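PDB 1SXR: peptidoglycan recognition protein SA CG11709-PA from Drosophila melanogaster, which binds peptidoglycan of Gram-positive bacteria as a secreted pattern recognition receptor and activates the Toll pathway of innate immunity. Local coordinates for residues L28-R33 / W92-A97; R36-H41 / Y145-G150; T13-R18 / D83-E88; D117-D122 / G160-N165. All coordinates share one frame; numbering follows the deposited sequence.

Contact 1. Residues L28-R33 / W92-A97; sequences LHYQVR and WGLRGA. With EDO (1,2-ethanediol), chain E.
Gln31 threads its side chain along the backbone of Gly93 and Leu94. Its CB stands 3.7 Å from Gly93 O; CG, anti to the carbonyl carbon (chi1 -61°), rests against the carbonyl carbons of Gly93 and Leu94, and CD nears Leu94 O. At the tip, OE1 accepts from a water that also receives the N-H of Gly93, while NE2 donates to the backbone oxygens of Asn103 and Gly106. A leucine here would probably leave the carbonyls of Asn103 and Gly106 without their amide donor and the water without its Gln31 acceptor. The two loops, one leading into strand 35-42 of the amidase-type PGRP fold, meet in a single beta bridge, Tyr30 with Leu94: Gln31 N donates to Gly93 O (2.8 Å), and Arg95 N to His29 O (2.8 Å). The Arg95 guanidinium lies flat on the His29 ring, centres 4.6 Å and planes 19° apart. Leu94 CD2 makes a CH-pi contact over one Tyr30 face, 3.9 Å from the ring centroid, and Leu94 CD1 meets Leu28 CD2.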
loop_
_atom_site.group_PDB
_atom_site.type_symbol
_atom_site.label_atom_id
_atom_site.label_comp_id
_atom_site.label_asym_id
_atom_site.label_seq_id
_atom_site.Cartn_x
_atom_site.Cartn_y
_atom_site.Cartn_z
ATOM N N LEU A 28 -6.117 13.913 -9.682
ATOM C CA LEU A 28 -6.913 12.895 -9.015
ATOM C C LEU A 28 -7.621 12.038 -10.052
ATOM O O LEU A 28 -8.247 12.560 -10.982
ATOM C CB LEU A 28 -7.932 13.551 -8.073
ATOM C CG LEU A 28 -7.297 14.357 -6.940
ATOM C CD1 LEU A 28 -8.306 15.317 -6.300
ATOM C CD2 LEU A 28 -6.686 13.434 -5.872
ATOM N N HIS A 29 -7.524 10.726 -9.891
ATOM C CA HIS A 29 -8.238 9.782 -10.751
ATOM C C HIS A 29 -9.009 8.835 -9.863
ATOM O O HIS A 29 -8.435 8.107 -9.048
ATOM C CB HIS A 29 -7.270 9.054 -11.685
ATOM C CG HIS A 29 -6.640 9.966 -12.692
ATOM N ND1 HIS A 29 -7.252 10.313 -13.878
ATOM C CD2 HIS A 29 -5.467 10.647 -12.660
ATOM C CE1 HIS A 29 -6.471 11.154 -14.544
ATOM N NE2 HIS A 29 -5.387 11.383 -13.817
ATOM N N TYR A 30 -10.319 8.845 -9.983
ATOM C CA TYR A 30 -11.142 8.114 -9.032
ATOM C C TYR A 30 -11.336 6.662 -9.428
ATOM O O TYR A 30 -11.355 6.327 -10.627
ATOM C CB TYR A 30 -12.482 8.845 -8.813
ATOM C CG TYR A 30 -12.259 10.257 -8.313
ATOM C CD1 TYR A 30 -12.269 10.548 -6.960
ATOM C CD2 TYR A 30 -11.968 11.284 -9.200
ATOM C CE1 TYR A 30 -12.032 11.848 -6.512
ATOM C CE2 TYR A 30 -11.726 12.567 -8.769
ATOM C CZ TYR A 30 -11.758 12.846 -7.430
ATOM O OH TYR A 30 -11.520 14.149 -7.020
ATOM N N GLN A 31 -11.435 5.789 -8.422
ATOM C CA GLN A 31 -11.749 4.373 -8.636
ATOM C C GLN A 31 -13.240 4.112 -8.473
ATOM O O GLN A 31 -13.970 4.912 -7.871
ATOM C CB GLN A 31 -11.012 3.511 -7.605
ATOM C CG GLN A 31 -9.505 3.617 -7.689
ATOM C CD GLN A 31 -8.817 2.893 -6.585
ATOM O OE1 GLN A 31 -9.205 3.040 -5.413
ATOM N NE2 GLN A 31 -7.783 2.106 -6.936
ATOM N N VAL A 32 -13.672 2.977 -8.994
ATOM C CA VAL A 32 -15.031 2.495 -8.797
ATOM C C VAL A 32 -15.045 1.625 -7.554
ATOM O O VAL A 32 -14.304 0.650 -7.451
ATOM C CB VAL A 32 -15.469 1.646 -9.991
ATOM C CG1 VAL A 32 -16.845 0.989 -9.736
ATOM C CG2 VAL A 32 -15.513 2.517 -11.243
ATOM N N ARG A 33 -15.909 1.966 -6.615
ATOM C CA ARG A 33 -15.973 1.195 -5.373
ATOM C C ARG A 33 -17.159 0.257 -5.419
ATOM O O ARG A 33 -18.132 0.534 -6.107
ATOM C CB ARG A 33 -16.051 2.127 -4.168
ATOM C CG ARG A 33 -14.785 2.949 -4.061
ATOM C CD ARG A 33 -14.680 3.817 -2.836
ATOM N NE ARG A 33 -15.294 5.120 -3.042
ATOM C CZ ARG A 33 -14.939 6.215 -2.386
ATOM N NH1 ARG A 33 -13.960 6.164 -1.487
ATOM N NH2 ARG A 33 -15.555 7.366 -2.633
ATOM N N TRP A 92 -7.871 6.268 -0.004
ATOM C CA TRP A 92 -8.953 5.407 -0.493
ATOM C C TRP A 92 -9.599 5.951 -1.758
ATOM O O TRP A 92 -9.876 7.155 -1.858
ATOM C CB TRP A 92 -10.093 5.301 0.530
ATOM C CG TRP A 92 -9.876 4.432 1.719
ATOM C CD1 TRP A 92 -9.955 4.823 3.030
ATOM C CD2 TRP A 92 -9.552 3.021 1.741
ATOM N NE1 TRP A 92 -9.703 3.751 3.858
ATOM C CE2 TRP A 92 -9.472 2.635 3.101
ATOM C CE3 TRP A 92 -9.385 2.036 0.761
ATOM C CZ2 TRP A 92 -9.180 1.334 3.498
ATOM C CZ3 TRP A 92 -9.094 0.728 1.163
ATOM C CH2 TRP A 92 -8.985 0.398 2.526
ATOM N N GLY A 93 -9.893 5.050 -2.692
ATOM C CA GLY A 93 -10.748 5.386 -3.842
ATOM C C GLY A 93 -10.095 6.212 -4.926
ATOM O O GLY A 93 -10.782 6.731 -5.819
ATOM N N LEU A 94 -8.768 6.344 -4.853
ATOM C CA LEU A 94 -8.029 7.091 -5.859
ATOM C C LEU A 94 -6.986 6.153 -6.452
ATOM O O LEU A 94 -6.401 5.317 -5.756
ATOM C CB LEU A 94 -7.346 8.309 -5.236
ATOM C CG LEU A 94 -8.294 9.459 -4.845
ATOM C CD1 LEU A 94 -7.607 10.439 -3.894
ATOM C CD2 LEU A 94 -8.776 10.204 -6.056
ATOM N N ARG A 95 -6.761 6.299 -7.755
ATOM C CA ARG A 95 -5.862 5.430 -8.496
ATOM C C ARG A 95 -4.422 5.810 -8.189
ATOM O O ARG A 95 -4.033 6.975 -8.367
ATOM C CB ARG A 95 -6.121 5.596 -9.994
ATOM C CG ARG A 95 -5.232 4.715 -10.860
ATOM C CD ARG A 95 -5.855 4.461 -12.220
ATOM N NE ARG A 95 -5.630 5.573 -13.101
ATOM C CZ ARG A 95 -6.500 6.103 -13.959
ATOM N NH1 ARG A 95 -7.778 5.720 -14.019
ATOM N NH2 ARG A 95 -6.078 7.096 -14.713
ATOM N N GLY A 96 -3.637 4.828 -7.759
ATOM C CA GLY A 96 -2.227 5.040 -7.439
ATOM C C GLY A 96 -1.351 4.579 -8.600
ATOM O O GLY A 96 -1.819 4.511 -9.749
ATOM N N ALA A 97 -0.079 4.265 -8.313
ATOM C CA ALA A 97 0.893 3.898 -9.360
ATOM C C ALA A 97 1.823 2.777 -8.853
ATOM O O ALA A 97 2.985 2.679 -9.285
ATOM C CB ALA A 97 1.702 5.117 -9.752
HETATM C C1 EDO E . -18.564 5.686 -5.531
HETATM O O1 EDO E . -18.912 4.921 -4.363
HETATM C C2 EDO E . -17.425 5.004 -6.278
HETATM O O2 EDO E . -17.950 4.032 -7.189
HETATM O O HOH W 1 -5.320 9.571 -8.521
HETATM O O HOH W 2 -9.265 4.453 -11.954
HETATM O O HOH W 3 -9.038 2.223 -2.809
HETATM O O HOH W 4 -13.751 6.725 -5.643
#

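Contact 2. Residues R36-H41 / Y145-G150; sequences RYVVIH and YALIAG
Parallel pairing of an edge strand with an inner one, here 145-149 beside 35-42, completes one side of the mixed sheet in the amidase-type PGRP fold. Tyr37, Val38, Val39 and Ile40 pair with Ala146, Leu147, Ile148 and Ala149, and the segment axes diverge by 21°. Five backbone hydrogen bonds follow the alternating parallel pattern: Arg36 O takes the N-H of Ala146, Val38 and Ile40 each donate and accept, and the last bond runs from Gly150 N to Ile40 O (3.0 Å).

On one face, Leu147 CD1 fits between two residues of the neighbouring strand, touching Val38 CG1 at 3.6 Å and Ile40 CG1 at 3.8 Å. Its CG is anti to the backbone N (chi1 -179°), and chi2 of 78° brings CD1 across to them. The other valine branch, Val38 CG2, reaches Tyr145 CD1 at 3.7 Å. On the reverse face, Ala146 CB lies beside CD1 and CE1 of Tyr37, while Val39 CG1 packs on Gly150 N at 3.6 Å. His41 CE1 approaches Gly150 CA to 3.8 Å, and its ring is held at both nitrogens, by Ser158 and Thr99.

Strand 106-111 bonds to the other edge of 35-42. Helix 122-137 covers Val38 and Tyr145 through Leu132, and helix 161-167 covers Ile40 and Ala149 through Ile167.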
loop_
_atom_site.group_PDB
_atom_site.type_symbol
_atom_site.label_atom_id
_atom_site.label_comp_id
_atom_site.label_asym_id
_atom_site.label_seq_id
_atom_site.Cartn_x
_atom_site.Cartn_y
_atom_site.Cartn_z
ATOM N N ARG A 36 -11.855 -4.510 -5.406
ATOM C CA ARG A 36 -11.910 -5.964 -5.284
ATOM C C ARG A 36 -10.560 -6.624 -5.137
ATOM O O ARG A 36 -10.473 -7.847 -4.999
ATOM C CB ARG A 36 -12.662 -6.560 -6.480
ATOM C CG ARG A 36 -14.091 -6.053 -6.534
ATOM C CD ARG A 36 -14.974 -6.736 -7.545
ATOM N NE ARG A 36 -16.247 -6.016 -7.617
ATOM C CZ ARG A 36 -17.288 -6.207 -6.809
ATOM N NH1 ARG A 36 -17.246 -7.121 -5.843
ATOM N NH2 ARG A 36 -18.392 -5.485 -6.974
ATOM N N TYR A 37 -9.507 -5.802 -5.171
ATOM C CA TYR A 37 -8.134 -6.271 -5.051
ATOM C C TYR A 37 -7.317 -5.409 -4.088
ATOM O O TYR A 37 -7.404 -4.193 -4.130
ATOM C CB TYR A 37 -7.466 -6.211 -6.424
ATOM C CG TYR A 37 -7.967 -7.275 -7.371
ATOM C CD1 TYR A 37 -7.508 -8.588 -7.265
ATOM C CD2 TYR A 37 -8.886 -6.978 -8.359
ATOM C CE1 TYR A 37 -7.951 -9.573 -8.121
ATOM C CE2 TYR A 37 -9.326 -7.954 -9.234
ATOM C CZ TYR A 37 -8.858 -9.247 -9.101
ATOM O OH TYR A 37 -9.279 -10.237 -9.970
ATOM N N VAL A 38 -6.521 -6.062 -3.245
ATOM C CA VAL A 38 -5.541 -5.381 -2.385
ATOM C C VAL A 38 -4.173 -5.946 -2.744
ATOM O O VAL A 38 -3.984 -7.162 -2.775
ATOM C CB VAL A 38 -5.837 -5.662 -0.912
ATOM C CG1 VAL A 38 -4.750 -5.085 -0.026
ATOM C CG2 VAL A 38 -7.201 -5.105 -0.547
ATOM N N VAL A 39 -3.218 -5.064 -3.047
ATOM C CA VAL A 39 -1.873 -5.491 -3.420
ATOM C C VAL A 39 -0.895 -5.096 -2.312
ATOM O O VAL A 39 -0.814 -3.913 -1.949
ATOM C CB VAL A 39 -1.383 -4.831 -4.717
ATOM C CG1 VAL A 39 -0.070 -5.528 -5.157
ATOM C CG2 VAL A 39 -2.489 -4.921 -5.796
ATOM N N ILE A 40 -0.145 -6.066 -1.787
ATOM C CA ILE A 40 0.816 -5.789 -0.718
ATOM C C ILE A 40 2.222 -5.605 -1.295
ATOM O O ILE A 40 2.683 -6.380 -2.147
ATOM C CB ILE A 40 0.845 -6.947 0.330
ATOM C CG1 ILE A 40 -0.540 -7.203 0.938
ATOM C CG2 ILE A 40 1.858 -6.625 1.441
ATOM C CD1 ILE A 40 -1.186 -5.963 1.504
ATOM N N HIS A 41 2.874 -4.554 -0.803
ATOM C CA HIS A 41 4.219 -4.151 -1.232
ATOM C C HIS A 41 5.075 -3.875 -0.008
ATOM O O HIS A 41 4.581 -3.747 1.105
ATOM C CB HIS A 41 4.133 -2.861 -2.055
ATOM C CG HIS A 41 3.772 -3.091 -3.483
ATOM N ND1 HIS A 41 4.665 -3.620 -4.390
ATOM C CD2 HIS A 41 2.620 -2.864 -4.170
ATOM C CE1 HIS A 41 4.085 -3.709 -5.576
ATOM N NE2 HIS A 41 2.841 -3.258 -5.470
ATOM N N TYR A 145 -12.937 -9.389 -1.221
ATOM C CA TYR A 145 -11.754 -8.895 -1.930
ATOM C C TYR A 145 -10.667 -9.950 -2.005
ATOM O O TYR A 145 -10.569 -10.819 -1.131
ATOM C CB TYR A 145 -11.199 -7.623 -1.271
ATOM C CG TYR A 145 -10.563 -7.840 0.071
ATOM C CD1 TYR A 145 -9.219 -8.174 0.176
ATOM C CD2 TYR A 145 -11.302 -7.730 1.240
ATOM C CE1 TYR A 145 -8.625 -8.377 1.413
ATOM C CE2 TYR A 145 -10.718 -7.925 2.476
ATOM C CZ TYR A 145 -9.388 -8.261 2.562
ATOM O OH TYR A 145 -8.824 -8.480 3.805
ATOM N N ALA A 146 -9.851 -9.863 -3.056
ATOM C CA ALA A 146 -8.665 -10.721 -3.208
ATOM C C ALA A 146 -7.425 -9.973 -2.715
ATOM O O ALA A 146 -7.236 -8.811 -3.072
ATOM C CB ALA A 146 -8.474 -11.116 -4.646
ATOM N N LEU A 147 -6.611 -10.654 -1.917
ATOM C CA LEU A 147 -5.333 -10.130 -1.423
ATOM C C LEU A 147 -4.200 -10.755 -2.224
ATOM O O LEU A 147 -4.093 -11.987 -2.319
ATOM C CB LEU A 147 -5.168 -10.484 0.063
ATOM C CG LEU A 147 -3.879 -9.988 0.733
ATOM C CD1 LEU A 147 -4.056 -8.510 1.027
ATOM C CD2 LEU A 147 -3.578 -10.751 2.021
ATOM N N ILE A 148 -3.333 -9.932 -2.795
ATOM C CA ILE A 148 -2.175 -10.471 -3.513
ATOM C C ILE A 148 -0.910 -9.685 -3.195
ATOM O O ILE A 148 -0.977 -8.552 -2.736
ATOM C CB ILE A 148 -2.381 -10.449 -5.045
ATOM C CG1 ILE A 148 -2.663 -9.023 -5.537
ATOM C CG2 ILE A 148 -3.569 -11.319 -5.453
ATOM C CD1 ILE A 148 -2.705 -8.937 -7.064
ATOM N N ALA A 149 0.225 -10.340 -3.430
ATOM C CA ALA A 149 1.544 -9.698 -3.409
ATOM C C ALA A 149 1.888 -9.085 -4.763
ATOM O O ALA A 149 1.574 -9.628 -5.821
ATOM C CB ALA A 149 2.619 -10.724 -3.033
ATOM N N GLY A 150 2.588 -7.958 -4.738
ATOM C CA GLY A 150 3.033 -7.357 -5.988
ATOM C C GLY A 150 3.723 -8.337 -6.918
ATOM O O GLY A 150 3.509 -8.314 -8.124
#

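Contact 3. Residues T13-R18 / D83-E88; sequences TIKLKR and DGIVYE
Lys15 exchanges two backbone hydrogen bonds with the strand 86-88: its N donates to Val86 O and its O receives the N-H of Glu88, both at 2.9 Å. The first is nearly straight, with 174° at the hydrogen. This is parallel pairing in which Lys15 stands opposite Tyr87, and it adds the short, weakly bonded strand 14-15 as an outermost strand of the mixed sheet of the PGRP fold. The touching parts of the two backbones run 46° apart. The pairing is brief, and after Leu16 the chain enters a weakly bonded helical turn from Lys17.

Side chains separate onto the two faces. Ile14 and Val86 share one, their CG1 atoms 4.1 Å apart, and both also pack on Phe78 of strand 78-80 and Leu131 of helix 122-137. On the other face, Lys15 crosses Ile85 at about a right angle: Lys15 CG lies 3.8 Å from Ile85 CG2, and the bend at chi2 (45°) keeps Lys15 CD along the same methyl, at 3.9 Å. Ile85 CG2 in turn sits over one face of the Tyr87 ring, toward its rim. Tyr87 itself packs on helix 50-67 through Leu51, Cys54 and Leu58.

Farther along, Lys17 sends its amino group to a salt bridge with Asp73. The extended Glu88 chain slants across Leu16, whose CD2 lies 3.6 Å from Glu88 OE1, and that same OE1 accepts the backbone N-H of Lys17 at 3.0 Å through its anti lone pair.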
loop_
_atom_site.group_PDB
_atom_site.type_symbol
_atom_site.label_atom_id
_atom_site.label_comp_id
_atom_site.label_asym_id
_atom_site.label_seq_id
_atom_site.Cartn_x
_atom_site.Cartn_y
_atom_site.Cartn_z
ATOM N N THR A 13 -6.755 4.688 13.021
ATOM C CA THR A 13 -6.849 6.105 12.721
ATOM C C THR A 13 -5.784 6.442 11.672
ATOM O O THR A 13 -4.601 6.251 11.908
ATOM C CB THR A 13 -6.674 6.944 14.009
ATOM O OG1 THR A 13 -6.532 8.334 13.677
ATOM C CG2 THR A 13 -5.371 6.586 14.720
ATOM N N ILE A 14 -6.208 6.916 10.510
ATOM C CA ILE A 14 -5.259 7.116 9.410
ATOM C C ILE A 14 -4.617 8.488 9.496
ATOM O O ILE A 14 -5.290 9.494 9.734
ATOM C CB ILE A 14 -5.971 6.933 8.074
ATOM C CG1 ILE A 14 -6.447 5.483 7.942
ATOM C CG2 ILE A 14 -5.029 7.294 6.935
ATOM C CD1 ILE A 14 -7.288 5.235 6.707
ATOM N N LYS A 15 -3.299 8.531 9.334
ATOM C CA LYS A 15 -2.600 9.802 9.358
ATOM C C LYS A 15 -2.673 10.392 7.958
ATOM O O LYS A 15 -1.980 9.944 7.032
ATOM C CB LYS A 15 -1.152 9.615 9.807
ATOM C CG LYS A 15 -0.923 9.756 11.318
ATOM C CD LYS A 15 -1.969 9.006 12.101
ATOM C CE LYS A 15 -1.648 8.951 13.580
ATOM N NZ LYS A 15 -2.364 7.777 14.194
ATOM N N LEU A 16 -3.542 11.384 7.804
ATOM C CA LEU A 16 -3.781 11.987 6.500
ATOM C C LEU A 16 -2.596 12.802 6.003
ATOM O O LEU A 16 -1.701 13.152 6.755
ATOM C CB LEU A 16 -5.027 12.866 6.544
ATOM C CG LEU A 16 -6.276 12.137 7.040
ATOM C CD1 LEU A 16 -7.440 13.137 7.169
ATOM C CD2 LEU A 16 -6.641 10.978 6.129
ATOM N N LYS A 17 -2.601 13.081 4.704
ATOM C CA LYS A 17 -1.491 13.751 4.022
ATOM C C LYS A 17 -1.012 14.993 4.799
ATOM O O LYS A 17 0.175 15.142 5.080
ATOM C CB LYS A 17 -1.951 14.094 2.588
ATOM C CG LYS A 17 -0.912 14.622 1.634
ATOM C CD LYS A 17 -0.036 13.550 1.039
ATOM C CE LYS A 17 -0.760 12.697 0.007
ATOM N NZ LYS A 17 -1.405 13.503 -1.103
ATOM N N ARG A 18 -1.941 15.868 5.186
ATOM C CA ARG A 18 -1.625 17.061 6.002
ATOM C C ARG A 18 -0.878 16.746 7.299
ATOM O O ARG A 18 0.018 17.497 7.720
ATOM C CB ARG A 18 -2.934 17.788 6.345
ATOM C CG ARG A 18 -2.937 18.549 7.679
ATOM C CD ARG A 18 -4.297 19.135 8.084
ATOM N NE ARG A 18 -4.913 19.828 6.955
ATOM C CZ ARG A 18 -6.192 20.194 6.880
ATOM N NH1 ARG A 18 -7.029 19.949 7.883
ATOM N NH2 ARG A 18 -6.634 20.806 5.792
ATOM N N ASP A 83 5.660 1.342 13.993
ATOM C CA ASP A 83 4.810 1.535 15.188
ATOM C C ASP A 83 3.359 1.190 14.881
ATOM O O ASP A 83 2.492 1.308 15.743
ATOM C CB ASP A 83 4.852 2.986 15.692
ATOM C CG ASP A 83 6.124 3.327 16.461
ATOM O OD1 ASP A 83 6.997 2.433 16.605
ATOM O OD2 ASP A 83 6.323 4.462 16.966
ATOM N N GLY A 84 3.072 0.792 13.643
ATOM C CA GLY A 84 1.713 0.418 13.294
ATOM C C GLY A 84 0.845 1.579 12.849
ATOM O O GLY A 84 -0.371 1.404 12.685
ATOM N N ILE A 85 1.445 2.748 12.637
ATOM C CA ILE A 85 0.706 3.881 12.086
ATOM C C ILE A 85 0.439 3.647 10.608
ATOM O O ILE A 85 1.327 3.212 9.852
ATOM C CB ILE A 85 1.467 5.182 12.264
ATOM C CG1 ILE A 85 1.591 5.519 13.745
ATOM C CG2 ILE A 85 0.790 6.338 11.490
ATOM C CD1 ILE A 85 2.410 6.745 13.975
ATOM N N VAL A 86 -0.789 3.945 10.207
ATOM C CA VAL A 86 -1.173 3.881 8.808
ATOM C C VAL A 86 -1.119 5.283 8.244
ATOM O O VAL A 86 -1.792 6.178 8.751
ATOM C CB VAL A 86 -2.596 3.315 8.650
ATOM C CG1 VAL A 86 -3.038 3.376 7.185
ATOM C CG2 VAL A 86 -2.659 1.861 9.179
ATOM N N TYR A 87 -0.298 5.484 7.205
ATOM C CA TYR A 87 -0.150 6.806 6.591
ATOM C C TYR A 87 -0.932 6.827 5.273
ATOM O O TYR A 87 -0.841 5.886 4.475
ATOM C CB TYR A 87 1.330 7.095 6.297
ATOM C CG TYR A 87 2.174 7.077 7.541
ATOM C CD1 TYR A 87 2.313 8.236 8.317
ATOM C CD2 TYR A 87 2.798 5.902 7.962
ATOM C CE1 TYR A 87 3.095 8.234 9.486
ATOM C CE2 TYR A 87 3.585 5.894 9.122
ATOM C CZ TYR A 87 3.715 7.049 9.867
ATOM O OH TYR A 87 4.482 7.007 11.008
ATOM N N GLU A 88 -1.739 7.867 5.071
ATOM C CA GLU A 88 -2.383 8.050 3.775
ATOM C C GLU A 88 -1.352 8.371 2.698
ATOM O O GLU A 88 -0.577 9.327 2.837
ATOM C CB GLU A 88 -3.385 9.204 3.861
ATOM C CG GLU A 88 -4.135 9.449 2.545
ATOM C CD GLU A 88 -5.119 10.621 2.613
ATOM O OE1 GLU A 88 -4.764 11.710 3.133
ATOM O OE2 GLU A 88 -6.259 10.438 2.126
#

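Contact 4. Residues D117-D122 / G160-N165; sequences DKLPSD and GLTLYN
Pro120 and Leu163 form the buried end of this contact, and Thr162 with the chain at Asp117 and Lys118 the more exposed one. Inside, Leu163 CD1 meets Pro120 CD at 3.8 Å, and CD2 lies 3.9 Å from Pro120 CG; the two side chains cross at about a right angle, and both also rest on Phe111 and Phe115. Outward, Leu119 brings CD2 to 3.4 Å from Thr162 O and 3.8 Å from Thr162 CG2. Thr162 CG2, anti to the backbone N, faces Lys118 C at 3.6 Å, whereas OG1 turns to Val116 O, its hydrogen-bonding partner. A valine in its place would probably leave that carbonyl without the hydroxyl that ties the side chain to the loop. The lysine and aspartate chains set off away from the helix, and Lys118 finds its salt bridge with Glu47. With no hydrogen bond between the two segments, their van der Waals fit probably depends on shape, and the polar tie on Val116.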
loop_
_atom_site.group_PDB
_atom_site.type_symbol
_atom_site.label_atom_id
_atom_site.label_comp_id
_atom_site.label_asym_id
_atom_site.label_seq_id
_atom_site.Cartn_x
_atom_site.Cartn_y
_atom_site.Cartn_z
ATOM N N ASP A 117 13.965 -10.523 4.275
ATOM C CA ASP A 117 14.589 -11.447 5.255
ATOM C C ASP A 117 13.991 -11.378 6.666
ATOM O O ASP A 117 14.443 -12.097 7.576
ATOM C CB ASP A 117 16.103 -11.171 5.391
ATOM C CG ASP A 117 16.904 -11.508 4.138
ATOM O OD1 ASP A 117 16.621 -12.535 3.489
ATOM O OD2 ASP A 117 17.875 -10.805 3.737
ATOM N N LYS A 118 12.995 -10.516 6.872
ATOM C CA LYS A 118 12.346 -10.386 8.166
ATOM C C LYS A 118 10.926 -9.913 7.943
ATOM O O LYS A 118 10.588 -9.486 6.841
ATOM C CB LYS A 118 13.078 -9.347 9.021
ATOM C CG LYS A 118 13.004 -7.919 8.447
ATOM C CD LYS A 118 13.748 -6.886 9.284
ATOM C CE LYS A 118 13.416 -5.466 8.784
ATOM N NZ LYS A 118 14.338 -4.430 9.324
ATOM N N LEU A 119 10.119 -9.962 8.995
ATOM C CA LEU A 119 8.740 -9.495 8.920
ATOM C C LEU A 119 8.622 -8.085 9.469
ATOM O O LEU A 119 9.451 -7.653 10.282
ATOM C CB LEU A 119 7.826 -10.407 9.743
ATOM C CG LEU A 119 7.485 -11.788 9.212
ATOM C CD1 LEU A 119 6.599 -12.483 10.227
ATOM C CD2 LEU A 119 6.778 -11.679 7.867
ATOM N N PRO A 120 7.584 -7.358 9.049
ATOM C CA PRO A 120 7.216 -6.126 9.740
ATOM C C PRO A 120 6.895 -6.426 11.203
ATOM O O PRO A 120 6.633 -7.587 11.555
ATOM C CB PRO A 120 5.951 -5.669 9.000
ATOM C CG PRO A 120 6.106 -6.271 7.622
ATOM C CD PRO A 120 6.698 -7.652 7.906
ATOM N N SER A 121 6.878 -5.386 12.022
ATOM C CA SER A 121 6.536 -5.527 13.450
ATOM C C SER A 121 5.137 -6.099 13.645
ATOM O O SER A 121 4.284 -6.018 12.758
ATOM C CB SER A 121 6.591 -4.174 14.127
ATOM O OG SER A 121 5.494 -3.361 13.711
ATOM N N ASP A 122 4.871 -6.661 14.818
ATOM C CA ASP A 122 3.529 -7.139 15.085
ATOM C C ASP A 122 2.520 -6.011 14.935
ATOM O O ASP A 122 1.411 -6.221 14.415
ATOM C CB ASP A 122 3.443 -7.700 16.507
ATOM C CG ASP A 122 4.057 -9.079 16.638
ATOM O OD1 ASP A 122 4.466 -9.681 15.621
ATOM O OD2 ASP A 122 4.168 -9.634 17.743
ATOM N N GLY A 160 8.807 -8.719 -0.656
ATOM C CA GLY A 160 9.921 -9.415 0.005
ATOM C C GLY A 160 9.465 -10.822 0.350
ATOM O O GLY A 160 8.372 -10.996 0.843
ATOM N N LEU A 161 10.325 -11.824 0.124
ATOM C CA LEU A 161 9.936 -13.230 0.327
ATOM C C LEU A 161 9.373 -13.542 1.709
ATOM O O LEU A 161 8.383 -14.249 1.830
ATOM C CB LEU A 161 11.122 -14.154 0.066
ATOM C CG LEU A 161 10.785 -15.647 0.120
ATOM C CD1 LEU A 161 9.631 -15.957 -0.825
ATOM C CD2 LEU A 161 12.023 -16.484 -0.231
ATOM N N THR A 162 10.005 -13.028 2.756
ATOM C CA THR A 162 9.546 -13.330 4.114
ATOM C C THR A 162 8.137 -12.791 4.366
ATOM O O THR A 162 7.278 -13.444 4.972
ATOM C CB THR A 162 10.533 -12.803 5.145
ATOM O OG1 THR A 162 11.762 -13.544 5.025
ATOM C CG2 THR A 162 10.046 -13.116 6.556
ATOM N N LEU A 163 7.889 -11.590 3.874
ATOM C CA LEU A 163 6.570 -11.013 4.039
ATOM C C LEU A 163 5.521 -11.693 3.128
ATOM O O LEU A 163 4.374 -11.895 3.529
ATOM C CB LEU A 163 6.643 -9.502 3.822
ATOM C CG LEU A 163 5.331 -8.707 3.889
ATOM C CD1 LEU A 163 4.490 -9.027 5.128
ATOM C CD2 LEU A 163 5.645 -7.210 3.826
ATOM N N TYR A 164 5.929 -12.061 1.919
ATOM C CA TYR A 164 5.062 -12.781 0.992
ATOM C C TYR A 164 4.618 -14.084 1.632
ATOM O O TYR A 164 3.433 -14.431 1.565
ATOM C CB TYR A 164 5.779 -13.054 -0.312
ATOM C CG TYR A 164 4.956 -13.819 -1.324
ATOM C CD1 TYR A 164 3.592 -13.601 -1.463
ATOM C CD2 TYR A 164 5.556 -14.737 -2.167
ATOM C CE1 TYR A 164 2.843 -14.309 -2.413
ATOM C CE2 TYR A 164 4.819 -15.440 -3.117
ATOM C CZ TYR A 164 3.468 -15.215 -3.229
ATOM O OH TYR A 164 2.748 -15.916 -4.167
ATOM N N ASN A 165 5.560 -14.792 2.264
ATOM C CA ASN A 165 5.201 -16.039 2.936
ATOM C C ASN A 165 4.164 -15.835 4.030
ATOM O O ASN A 165 3.299 -16.691 4.224
ATOM C CB ASN A 165 6.436 -16.763 3.478
ATOM C CG ASN A 165 7.281 -17.358 2.377
ATOM O OD1 ASN A 165 6.792 -17.611 1.274
ATOM N ND2 ASN A 165 8.572 -17.577 2.661
#

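Overall arrangement
Contacts 2 and 3 build on one mixed sheet from its two outermost strands, 145-149 and 14-15; their centres are about 19 Å apart, on opposite sides of the chain's centre. Contact 1 adjoins contact 2 in sequence, through the run into strand 35-42, and touches contact 3 where Trp92 NE1 packs on Ile14 CD1 (4.0 Å). Contact 4 meets contact 2 through Ala149 CB and Tyr164 CD1, yet its centre lies about 27 Å from that of contact 1. Gly150 of contact 2 lies about 4 Å from the side chain of Thr156, the inferred peptidoglycan-interacting residue, and the side chain of Leu163 in contact 4 about 11 Å from it; contacts 1 and 3 lie away from it.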